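Local coordinates for protein TRAP dicarboxylate transporter-DctP subunit (Rhodobacter sphaeroides, PDB 4PE3) that probably binds a small solute, perhaps an organic acid, in the periplasm as the solute-binding component of a TRAP transporter, at residues 94-99 with 242-247; 101-106 with 321-326. All coordinates share one frame; numbering follows the deposited sequence.

In the fold
The chain first lays down strands 32-37 and 65-69, then strand 91-95, which runs into the 3-10 segment 96-98. A short loop leads from there to helix 104-110 and the first half of interaction 2. Strand 243-248 returns, after the second sheet has been built, to pair antiparallel with 91-95. This closes interaction 1 over 142 intervening residues. Near the C terminus, helix 324-339 docks on helix 104-110 and closes interaction 2. The two loops cross, since their segments alternate along the chain. Phe106 links them by packing on Thr96 and Phe99. Together they tie the C-terminal helix to the five-stranded sheet.

Interaction 1: residues 94-99 with 242-247; sequences TDTSYF and LVEVSM
Thr94 and Glu244 form a hydrogen-bonded antiparallel pair where strand 91-95 meets strand 243-248 inside the five-stranded mixed sheet of this solute-binding protein. Thr94 N donates to Glu244 O at 3.0 Å, and Glu244 N returns a bond to Thr94 O at 2.9 Å. Next along the ladder, Asp95 and Val243 make a non-hydrogen-bonded pair. Thr96 N then reaches Leu242 O in a weak bond of 3.3 Å as strand 91-95 gives way to the 3-10 segment 96-98.

The side chains of Thr94 and Glu244 lie side by side on one face of the sheet, with CG2 of Thr94 against CG of Glu244. Glu244 CG sits between the backbone N and the carbonyl carbon (chi1 64°), which brings the carboxylate to Thr96. Thr96 crosses it at about a right angle. Its OG1 donates to Glu244 OE1 at 2.8 Å, from the anti side and 24° out of the carboxylate plane. The methyl CD2 of Leu242 packs against the same hydroxyl. The edge of the Phe99 ring, at CE2, lies near OE1.

The other carboxylate oxygen, OE2, accepts from Ser246 OG and is also bonded to His92 NE2. Glu244 is buried; these bonds give each carboxylate oxygen a partner and probably limit rotation of the group. A bound acetate lies beside this side chain. Met135 and Ile139 of helix 131-139 also pack on the Glu244 side chain.

At the end of the strand, Asp95 forms an Asx turn into the 3-10 segment: Ser97 N donates to Asp95 OD1 at 2.9 Å.

Interaction 2: residues 101-106 with 321-326; sequences GRDPAF and GQSEMA
This is a contact between two helix N-termini, partly buried and well away from the centre of the chain. It sets the start of helix 104-110 against the start of the C-terminal helix 324-339. Ser323 OG donates to Asp103 OD1 at 2.7 Å, from the syn side and 18° out of the carboxylate plane. The anti lone pair of OD1 takes Ala105 N at 2.9 Å. Asp103 CG stands anti to the backbone N (chi1 -166°), which lets one oxygen serve both its own helix and the other. Asp103 OD2 accepts from a water, which in turn accepts from Met325 N.

An alanine in place of Asp103 removes the carboxylate, and would probably leave Ser323 OG and Ala105 N without their shared acceptor and the water without its link to the first helix.

Next to the polar link, Ala105 CB packs on Met325 CB at 3.7 Å and on Ala326 CB at 4.2 Å. Pro104 meets the residues before the second helix: its CB is 3.6 Å from Gln322 OE1 and its CD lies against Ser323 CB. Phe106 and Met325 both pack on Leu138 of helix 131-139.

Ser323 OG also accepts from Ala326 N at 2.9 Å, so two N-caps, Asp103 and Ser323, are joined directly through their side chains.

Interaction 1: residues 94-99 with 242-247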
loop_
_atom_site.group_PDB
_atom_site.type_symbol
_atom_site.label_atom_id
_atom_site.label_comp_id
_atom_site.label_asym_id
_atom_site.label_seq_id
_atom_site.Cartn_x
_atom_site.Cartn_y
_atom_site.Cartn_z
ATOM N N THR A 94 -6.723 -7.383 -4.116
ATOM C CA THR A 94 -6.192 -6.579 -5.201
ATOM C C THR A 94 -5.812 -5.154 -4.794
ATOM O O THR A 94 -6.153 -4.694 -3.717
ATOM C CB THR A 94 -7.190 -6.543 -6.384
ATOM O OG1 THR A 94 -6.515 -6.075 -7.554
ATOM C CG2 THR A 94 -8.377 -5.637 -6.068
ATOM N N ASP A 95 -5.100 -4.500 -5.689
ATOM C CA ASP A 95 -4.571 -3.162 -5.481
ATOM C C ASP A 95 -5.685 -2.199 -5.763
ATOM O O ASP A 95 -6.112 -2.031 -6.903
ATOM C CB ASP A 95 -3.433 -2.958 -6.486
ATOM C CG ASP A 95 -2.650 -1.689 -6.274
ATOM O OD1 ASP A 95 -3.233 -0.644 -5.937
ATOM O OD2 ASP A 95 -1.416 -1.746 -6.491
ATOM N N THR A 96 -6.163 -1.529 -4.719
ATOM C CA THR A 96 -7.294 -0.607 -4.843
ATOM C C THR A 96 -6.989 0.565 -5.782
ATOM O O THR A 96 -7.894 1.137 -6.390
ATOM C CB THR A 96 -7.718 -0.117 -3.437
ATOM O OG1 THR A 96 -8.086 -1.258 -2.654
ATOM C CG2 THR A 96 -8.882 0.879 -3.485
ATOM N N SER A 97 -5.710 0.878 -5.963
ATOM C CA SER A 97 -5.339 1.945 -6.876
ATOM C C SER A 97 -5.712 1.633 -8.328
ATOM O O SER A 97 -5.825 2.553 -9.140
ATOM C CB SER A 97 -3.846 2.246 -6.778
ATOM O OG SER A 97 -3.098 1.263 -7.439
ATOM N N TYR A 98 -5.925 0.360 -8.641
ATOM C CA TYR A 98 -6.338 -0.023 -9.987
ATOM C C TYR A 98 -7.644 0.632 -10.413
ATOM O O TYR A 98 -7.954 0.716 -11.605
ATOM C CB TYR A 98 -6.519 -1.533 -10.064
ATOM C CG TYR A 98 -5.249 -2.360 -10.018
ATOM C CD1 TYR A 98 -4.008 -1.819 -10.335
ATOM C CD2 TYR A 98 -5.302 -3.694 -9.659
ATOM C CE1 TYR A 98 -2.852 -2.605 -10.302
ATOM C CE2 TYR A 98 -4.166 -4.474 -9.626
ATOM C CZ TYR A 98 -2.951 -3.922 -9.939
ATOM O OH TYR A 98 -1.827 -4.721 -9.903
ATOM N N PHE A 99 -8.404 1.132 -9.444
ATOM C CA PHE A 99 -9.746 1.626 -9.738
ATOM C C PHE A 99 -9.836 3.143 -9.691
ATOM O O PHE A 99 -10.940 3.703 -9.669
ATOM C CB PHE A 99 -10.736 0.927 -8.799
ATOM C CG PHE A 99 -10.555 -0.573 -8.770
ATOM C CD1 PHE A 99 -10.747 -1.319 -9.921
ATOM C CD2 PHE A 99 -10.185 -1.234 -7.611
ATOM C CE1 PHE A 99 -10.546 -2.695 -9.922
ATOM C CE2 PHE A 99 -9.986 -2.613 -7.608
ATOM C CZ PHE A 99 -10.185 -3.341 -8.766
ATOM N N LEU A 242 -2.422 0.067 -0.491
ATOM C CA LEU A 242 -3.538 -0.646 0.130
ATOM C C LEU A 242 -3.991 -1.770 -0.785
ATOM O O LEU A 242 -4.318 -1.536 -1.944
ATOM C CB LEU A 242 -4.702 0.321 0.384
ATOM C CG LEU A 242 -5.857 -0.110 1.270
ATOM C CD1 LEU A 242 -6.662 1.073 1.779
ATOM C CD2 LEU A 242 -6.768 -1.021 0.487
ATOM N N VAL A 243 -3.969 -2.984 -0.250
ATOM C CA VAL A 243 -4.545 -4.146 -0.932
ATOM C C VAL A 243 -5.826 -4.520 -0.201
ATOM O O VAL A 243 -5.848 -4.687 1.024
ATOM C CB VAL A 243 -3.544 -5.311 -0.969
ATOM C CG1 VAL A 243 -4.221 -6.614 -1.254
ATOM C CG2 VAL A 243 -2.501 -5.014 -2.002
ATOM N N GLU A 244 -6.928 -4.519 -0.938
ATOM C CA GLU A 244 -8.216 -4.839 -0.344
ATOM C C GLU A 244 -8.545 -6.317 -0.501
ATOM O O GLU A 244 -8.181 -6.935 -1.521
ATOM C CB GLU A 244 -9.339 -4.031 -1.006
ATOM C CG GLU A 244 -9.566 -4.321 -2.490
ATOM C CD GLU A 244 -10.690 -3.495 -3.077
ATOM O OE1 GLU A 244 -10.414 -2.403 -3.619
ATOM O OE2 GLU A 244 -11.874 -3.929 -3.005
ATOM N N VAL A 245 -9.197 -6.875 0.520
ATOM C CA VAL A 245 -9.830 -8.191 0.447
ATOM C C VAL A 245 -11.320 -7.901 0.523
ATOM O O VAL A 245 -11.815 -7.384 1.528
ATOM C CB VAL A 245 -9.415 -9.099 1.625
ATOM C CG1 VAL A 245 -10.084 -10.436 1.558
ATOM C CG2 VAL A 245 -7.899 -9.283 1.642
ATOM N N SER A 246 -12.010 -8.189 -0.573
ATOM C CA SER A 246 -13.421 -7.839 -0.731
ATOM C C SER A 246 -14.153 -8.952 -1.469
ATOM O O SER A 246 -13.526 -9.716 -2.218
ATOM C CB SER A 246 -13.549 -6.562 -1.542
ATOM O OG SER A 246 -12.804 -5.514 -0.941
HETATM N N MSE A 247 -15.471 -9.034 -1.309
HETATM C CA MSE A 247 -16.225 -10.109 -1.943
HETATM C C MSE A 247 -17.613 -9.646 -2.314
HETATM O O MSE A 247 -18.051 -8.534 -1.956
HETATM C CB MSE A 247 -16.283 -11.335 -1.035
HETATM C CG MSE A 247 -17.261 -11.281 0.123
HETATM SE SE MSE A 247 -17.451 -13.026 0.980
HETATM C CE MSE A 247 -18.431 -13.872 -0.461
#

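Interaction 2: residues 101-106 with 321-326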
loop_
_atom_site.group_PDB
_atom_site.type_symbol
_atom_site.label_atom_id
_atom_site.label_comp_id
_atom_site.label_asym_id
_atom_site.label_seq_id
_atom_site.Cartn_x
_atom_site.Cartn_y
_atom_site.Cartn_z
ATOM N N GLY A 101 -9.531 5.191 -11.939
ATOM C CA GLY A 101 -10.326 5.651 -13.066
ATOM C C GLY A 101 -11.810 5.791 -12.750
ATOM O O GLY A 101 -12.507 6.621 -13.345
ATOM N N ARG A 102 -12.308 4.981 -11.823
ATOM C CA ARG A 102 -13.718 5.058 -11.439
ATOM C C ARG A 102 -14.017 6.304 -10.636
ATOM O O ARG A 102 -15.084 6.892 -10.783
ATOM C CB ARG A 102 -14.131 3.838 -10.612
ATOM C CG ARG A 102 -13.926 2.523 -11.329
ATOM C CD ARG A 102 -14.508 1.365 -10.536
ATOM N NE ARG A 102 -14.275 0.106 -11.234
ATOM C CZ ARG A 102 -15.065 -0.961 -11.174
ATOM N NH1 ARG A 102 -16.169 -0.949 -10.437
ATOM N NH2 ARG A 102 -14.740 -2.050 -11.859
ATOM N N ASP A 103 -13.094 6.651 -9.750
ATOM C CA ASP A 103 -13.230 7.816 -8.888
ATOM C C ASP A 103 -11.869 8.127 -8.305
ATOM O O ASP A 103 -11.186 7.221 -7.821
ATOM C CB ASP A 103 -14.215 7.542 -7.752
ATOM C CG ASP A 103 -14.639 8.808 -7.031
ATOM O OD1 ASP A 103 -13.795 9.478 -6.400
ATOM O OD2 ASP A 103 -15.839 9.145 -7.075
ATOM N N PRO A 104 -11.445 9.403 -8.350
ATOM C CA PRO A 104 -10.103 9.676 -7.805
ATOM C C PRO A 104 -9.952 9.291 -6.331
ATOM O O PRO A 104 -8.830 9.145 -5.840
ATOM C CB PRO A 104 -9.924 11.186 -7.980
ATOM C CG PRO A 104 -11.112 11.679 -8.764
ATOM C CD PRO A 104 -12.154 10.610 -8.806
ATOM N N ALA A 105 -11.058 9.139 -5.613
ATOM C CA ALA A 105 -11.000 8.696 -4.225
ATOM C C ALA A 105 -10.261 7.373 -4.086
ATOM O O ALA A 105 -9.619 7.111 -3.072
ATOM C CB ALA A 105 -12.403 8.560 -3.652
ATOM N N PHE A 106 -10.398 6.508 -5.088
ATOM C CA PHE A 106 -9.753 5.205 -5.032
ATOM C C PHE A 106 -8.240 5.355 -4.976
ATOM O O PHE A 106 -7.579 4.654 -4.207
ATOM C CB PHE A 106 -10.176 4.329 -6.224
ATOM C CG PHE A 106 -11.564 3.734 -6.097
ATOM C CD1 PHE A 106 -11.802 2.679 -5.231
ATOM C CD2 PHE A 106 -12.626 4.239 -6.836
ATOM C CE1 PHE A 106 -13.070 2.132 -5.106
ATOM C CE2 PHE A 106 -13.888 3.695 -6.719
ATOM C CZ PHE A 106 -14.100 2.628 -5.859
ATOM N N GLY A 321 -10.516 17.848 -4.260
ATOM C CA GLY A 321 -11.429 18.710 -5.000
ATOM C C GLY A 321 -11.983 18.072 -6.270
ATOM O O GLY A 321 -12.866 18.656 -6.909
ATOM N N GLN A 322 -11.493 16.885 -6.631
ATOM C CA GLN A 322 -11.842 16.258 -7.907
ATOM C C GLN A 322 -13.118 15.409 -7.842
ATOM O O GLN A 322 -13.676 15.061 -8.880
ATOM C CB GLN A 322 -10.680 15.412 -8.431
ATOM C CG GLN A 322 -9.401 16.216 -8.676
ATOM C CD GLN A 322 -8.260 15.371 -9.199
ATOM O OE1 GLN A 322 -8.372 14.155 -9.299
ATOM N NE2 GLN A 322 -7.145 16.017 -9.524
ATOM N N SER A 323 -13.569 15.062 -6.639
ATOM C CA SER A 323 -14.826 14.312 -6.489
ATOM C C SER A 323 -15.335 14.374 -5.064
ATOM O O SER A 323 -14.576 14.626 -4.136
ATOM C CB SER A 323 -14.653 12.835 -6.867
ATOM O OG SER A 323 -14.139 12.082 -5.768
ATOM N N GLU A 324 -16.631 14.140 -4.886
ATOM C CA GLU A 324 -17.204 14.169 -3.555
ATOM C C GLU A 324 -16.565 13.126 -2.654
ATOM O O GLU A 324 -16.232 13.419 -1.504
ATOM C CB GLU A 324 -18.707 13.927 -3.619
ATOM C CG GLU A 324 -19.413 14.285 -2.331
ATOM C CD GLU A 324 -20.906 14.393 -2.517
ATOM O OE1 GLU A 324 -21.597 13.359 -2.400
ATOM O OE2 GLU A 324 -21.380 15.500 -2.807
HETATM N N MSE A 325 -16.395 11.911 -3.160
HETATM C CA MSE A 325 -15.807 10.858 -2.349
HETATM C C MSE A 325 -14.333 11.131 -2.036
HETATM O O MSE A 325 -13.839 10.766 -0.967
HETATM C CB MSE A 325 -15.947 9.495 -3.031
HETATM C CG MSE A 325 -17.294 8.842 -2.877
HETATM SE SE MSE A 325 -17.864 8.767 -1.019
HETATM C CE MSE A 325 -16.574 7.598 -0.284
ATOM N N ALA A 326 -13.619 11.772 -2.952
ATOM C CA ALA A 326 -12.223 12.093 -2.668
ATOM C C ALA A 326 -12.131 13.087 -1.516
ATOM O O ALA A 326 -11.266 12.961 -0.645
ATOM C CB ALA A 326 -11.519 12.633 -3.908
HETATM O O HOH W 1 -17.477 10.918 -5.733
#